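Local coordinates for protein putative alpha-galactosidase (PDB 4NZJ) that probably hydrolyses terminal, non-reducing alpha-D-galactose residues from alpha-D-galactosides, as a member of glycosyl hydrolase family 27, at residues K47-E50 / G51-L54; C254-G257 / Q258-P261. All coordinates share one frame; numbering follows the deposited sequence.

Interaction 1: residues K47-E50 / G51-L54; sequences KLPE and GLEL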
loop_
_atom_site.group_PDB
_atom_site.type_symbol
_atom_site.label_atom_id
_atom_site.label_comp_id
_atom_site.label_asym_id
_atom_site.label_seq_id
_atom_site.Cartn_x
_atom_site.Cartn_y
_atom_site.Cartn_z
ATOM N N LYS A 47 15.348 -5.177 -23.106
ATOM C CA LYS A 47 16.292 -5.478 -22.030
ATOM C C LYS A 47 15.633 -6.147 -20.826
ATOM O O LYS A 47 16.063 -5.952 -19.685
ATOM C CB LYS A 47 17.060 -4.216 -21.598
ATOM C CG LYS A 47 17.764 -3.482 -22.732
ATOM C CD LYS A 47 18.871 -4.320 -23.351
ATOM N N LEU A 48 14.586 -6.936 -21.070
ATOM C CA LEU A 48 14.004 -7.746 -20.009
ATOM C C LEU A 48 15.029 -8.829 -19.676
ATOM O O LEU A 48 15.451 -9.562 -20.565
ATOM C CB LEU A 48 12.678 -8.376 -20.437
ATOM C CG LEU A 48 11.900 -9.065 -19.313
ATOM C CD1 LEU A 48 11.395 -8.055 -18.292
ATOM C CD2 LEU A 48 10.743 -9.871 -19.884
ATOM N N PRO A 49 15.442 -8.924 -18.402
ATOM C CA PRO A 49 16.542 -9.834 -18.092
ATOM C C PRO A 49 16.207 -11.312 -18.252
ATOM O O PRO A 49 15.049 -11.715 -18.117
ATOM C CB PRO A 49 16.854 -9.536 -16.619
ATOM C CG PRO A 49 16.213 -8.234 -16.321
ATOM C CD PRO A 49 15.035 -8.129 -17.232
ATOM N N GLU A 50 17.239 -12.100 -18.527
ATOM C CA GLU A 50 17.130 -13.547 -18.589
ATOM C C GLU A 50 16.544 -14.064 -17.280
ATOM O O GLU A 50 16.973 -13.661 -16.198
ATOM C CB GLU A 50 18.512 -14.153 -18.829
ATOM C CG GLU A 50 18.571 -15.669 -18.810
ATOM C CD GLU A 50 19.969 -16.185 -19.108
ATOM O OE1 GLU A 50 20.662 -15.592 -19.958
ATOM O OE2 GLU A 50 20.382 -17.180 -18.486
ATOM N N GLY A 51 15.566 -14.956 -17.388
ATOM C CA GLY A 51 14.831 -15.450 -16.233
ATOM C C GLY A 51 13.388 -14.987 -16.245
ATOM O O GLY A 51 12.518 -15.642 -15.670
ATOM N N LEU A 52 13.137 -13.853 -16.902
ATOM C CA LEU A 52 11.804 -13.272 -16.974
ATOM C C LEU A 52 11.283 -13.262 -18.400
ATOM O O LEU A 52 12.053 -13.243 -19.358
ATOM C CB LEU A 52 11.803 -11.840 -16.431
ATOM C CG LEU A 52 12.259 -11.670 -14.980
ATOM C CD1 LEU A 52 12.205 -10.203 -14.576
ATOM C CD2 LEU A 52 11.413 -12.516 -14.039
ATOM N N GLU A 53 9.960 -13.283 -18.512
ATOM C CA GLU A 53 9.281 -13.164 -19.790
ATOM C C GLU A 53 8.042 -12.297 -19.618
ATOM O O GLU A 53 7.422 -12.301 -18.555
ATOM C CB GLU A 53 8.877 -14.539 -20.311
ATOM C CG GLU A 53 8.430 -14.531 -21.758
ATOM C CD GLU A 53 8.129 -15.921 -22.274
ATOM O OE1 GLU A 53 7.260 -16.600 -21.682
ATOM O OE2 GLU A 53 8.761 -16.330 -23.267
ATOM N N LEU A 54 7.705 -11.560 -20.673
ATOM C CA LEU A 54 6.527 -10.706 -20.694
ATOM C C LEU A 54 5.493 -11.292 -21.640
ATOM O O LEU A 54 5.783 -11.558 -22.803
ATOM C CB LEU A 54 6.909 -9.295 -21.144
ATOM C CG LEU A 54 5.777 -8.306 -21.450
ATOM C CD1 LEU A 54 4.868 -8.105 -20.250
ATOM C CD2 LEU A 54 6.369 -6.979 -21.910
HETATM O O HOH W 1 14.160 -12.074 -20.886
#

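Interaction 2: residues C254-G257 / Q258-P261; sequences CEWG and QREP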
loop_
_atom_site.group_PDB
_atom_site.type_symbol
_atom_site.label_atom_id
_atom_site.label_comp_id
_atom_site.label_asym_id
_atom_site.label_seq_id
_atom_site.Cartn_x
_atom_site.Cartn_y
_atom_site.Cartn_z
ATOM N N CYS A 254 2.331 -6.473 12.976
ATOM C CA CYS A 254 1.147 -5.871 13.566
ATOM C C CYS A 254 1.112 -6.084 15.077
ATOM O O CYS A 254 0.549 -7.068 15.568
ATOM C CB CYS A 254 -0.108 -6.442 12.900
ATOM S SG CYS A 254 -1.648 -5.753 13.518
ATOM N N GLU A 255 1.740 -5.164 15.811
ATOM C CA GLU A 255 1.675 -5.166 17.275
ATOM C C GLU A 255 1.198 -3.797 17.801
ATOM O O GLU A 255 1.440 -3.433 18.957
ATOM C CB GLU A 255 2.997 -5.661 17.906
ATOM C CG GLU A 255 4.266 -4.884 17.564
ATOM C CD GLU A 255 4.272 -3.485 18.130
ATOM O OE1 GLU A 255 4.550 -3.322 19.342
ATOM O OE2 GLU A 255 3.981 -2.541 17.365
ATOM N N TRP A 256 0.511 -3.065 16.923
ATOM C CA TRP A 256 -0.269 -1.858 17.250
ATOM C C TRP A 256 0.556 -0.675 17.746
ATOM O O TRP A 256 0.016 0.240 18.366
ATOM C CB TRP A 256 -1.393 -2.171 18.238
ATOM C CG TRP A 256 -1.997 -3.493 17.995
ATOM C CD1 TRP A 256 -2.754 -3.869 16.926
ATOM C CD2 TRP A 256 -1.867 -4.643 18.828
ATOM N NE1 TRP A 256 -3.113 -5.195 17.050
ATOM C CE2 TRP A 256 -2.582 -5.690 18.212
ATOM C CE3 TRP A 256 -1.225 -4.889 20.049
ATOM C CZ2 TRP A 256 -2.671 -6.964 18.773
ATOM C CZ3 TRP A 256 -1.314 -6.154 20.604
ATOM C CH2 TRP A 256 -2.032 -7.176 19.965
ATOM N N GLY A 257 1.851 -0.685 17.441
ATOM C CA GLY A 257 2.740 0.416 17.783
ATOM C C GLY A 257 3.109 0.521 19.249
ATOM O O GLY A 257 3.636 1.543 19.674
ATOM N N GLN A 258 2.861 -0.524 20.026
ATOM C CA GLN A 258 3.008 -0.429 21.472
ATOM C C GLN A 258 4.462 -0.513 21.941
ATOM O O GLN A 258 4.794 0.017 22.997
ATOM C CB GLN A 258 2.162 -1.498 22.156
ATOM C CG GLN A 258 0.682 -1.342 21.826
ATOM C CD GLN A 258 -0.215 -2.141 22.740
ATOM O OE1 GLN A 258 0.201 -3.136 23.319
ATOM N NE2 GLN A 258 -1.459 -1.696 22.880
ATOM N N ARG A 259 5.312 -1.163 21.146
ATOM C CA ARG A 259 6.717 -1.362 21.499
ATOM C C ARG A 259 7.687 -0.605 20.575
ATOM O O ARG A 259 8.815 -1.048 20.360
ATOM C CB ARG A 259 7.029 -2.865 21.490
ATOM C CG ARG A 259 6.402 -3.642 22.643
ATOM C CD ARG A 259 5.914 -5.018 22.215
ATOM N NE ARG A 259 4.621 -4.912 21.551
ATOM C CZ ARG A 259 3.435 -5.128 22.119
ATOM N NH1 ARG A 259 3.328 -5.511 23.387
ATOM N NH2 ARG A 259 2.335 -4.957 21.398
ATOM N N GLU A 260 7.256 0.535 20.045
ATOM C CA GLU A 260 8.071 1.323 19.105
ATOM C C GLU A 260 8.635 0.460 17.967
ATOM O O GLU A 260 9.848 0.409 17.763
ATOM C CB GLU A 260 9.240 2.010 19.828
ATOM C CG GLU A 260 8.884 2.889 21.015
ATOM C CD GLU A 260 10.113 3.590 21.584
ATOM O OE1 GLU A 260 11.009 2.911 22.123
ATOM O OE2 GLU A 260 10.192 4.827 21.481
ATOM N N PRO A 261 7.762 -0.225 17.217
ATOM C CA PRO A 261 8.225 -1.104 16.133
ATOM C C PRO A 261 9.045 -0.383 15.062
ATOM O O PRO A 261 9.847 -1.007 14.363
ATOM C CB PRO A 261 6.916 -1.636 15.538
ATOM C CG PRO A 261 5.920 -0.574 15.861
ATOM C CD PRO A 261 6.293 -0.130 17.238
HETATM O O HOH W 2 -2.039 0.479 20.441
HETATM O O HOH W 3 5.539 2.507 21.119
#

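Interaction 1: residues K47-E50 / G51-L54
Leu48 lays its CD2 methyl against the backbone of Glu53 and Leu54, 3.6 Å from Glu53 CA. Its branch point meets the base of Leu52, Leu48 CG lying 4.0 Å from Leu52 CB, and the two side chains cross at about a right angle. The first torsion of Leu48 turns CG away from its own backbone N and beside its carbonyl carbon (chi1 -171°), which sends the branch forward along the chain to the residues it covers. Leu48 CD2 also meets Leu54 CB, at 4.1 Å, so one methyl bridges successive positions of the strand. The chain between them makes a type II beta turn from Pro49 to Leu52, a compact reversal closed by a bond from Leu52 N to Pro49 O (3.1 Å, N-H...O angle 157°). Gly51 takes the third position with phi 112°, where a CB would run into the carbonyl oxygen of Glu50, so glycine suits these backbone angles. Pro49 adds a looser contact, its CD lying 4.4 Å from CD1 of Leu52. A water sits 2.8 Å from Leu48 O and 2.9 Å from Leu52 O, placed to bridge the two carbonyls, though it has more acceptors nearby than protons to give. This is surface packing in the Ig-like domain, and the turn links strand 42-46 of one sheet to strand 52-55 at the edge of the other. Leu48, Leu52 and Leu54 all rest on Ile61 of strand 60-64; along the same strand Gly51 bonds through its backbone with Val64 and Glu53 with Ser62, and Leu48 and Pro49 reach Val73 of strand 69-79.

Interaction 2: residues C254-G257 / Q258-P261
CE3 of Trp256 lies at the edge of the Arg259 guanidinium, and CB of Gln258 covers one face of that group, 3.5 Å above its plane; the indole ring in turn carries Cys254 O toward the rim of one face and Gln258 OE1 near its edge. These groups belong to a loop of the TIM barrel that leaves the C-terminal end of strand 250-254, the side on which TIM-barrel enzymes carry their active sites, although no catalytic role is established for these residues. Here a type I' turn from Glu255 to Gln258 runs into a type I turn from Gly257 to Glu260. Glu255 fastens both turns. Its CG sits between backbone N and carbonyl carbon (chi1 59°), and a second bend at chi2 brings the carboxylate to Arg259. There OE1 takes Arg259 N on its syn lone pair at 2.9 Å and Arg259 NE on its anti lone pair at 2.7 Å, the latter a salt bridge. Arg259 grips side-on, NE to this oxygen and NH2 to the backbone Glu255 O (3.0 Å), on a lone pair in the carbonyl plane; carboxylate and guanidinium planes are 89° apart. Arg259 NH1 is engaged by Val226 O, and Tyr221 packs against Glu255, Trp256 and Arg259. On the carboxylate's other oxygen, Glu255 OE2 lies 3.1 Å from Pro261 CG and receives a weak bond from Gly257 N.

Interaction 1 closes before interaction 2 opens along the chain, and the two occupy different domains: the N-terminal Ig-like domain and the catalytic TIM barrel. Their centres lie about 39 Å apart and their nearest atoms about 29 Å, without touching, and they share no sheet. Residues 47-54 join strands of the two small sheets of the first domain, whereas residues 254-261 leave the end of strand 250-254 of the parallel eight-stranded barrel and lead on toward strand 272-274. Both illustrate one principle, that short loops are shaped by local turns, yet one relies on leucine packing and the other on a buried ion pair. One shapes an inter-sheet turn on the Ig-like domain, the other a loop at the C-terminal end of the barrel strands.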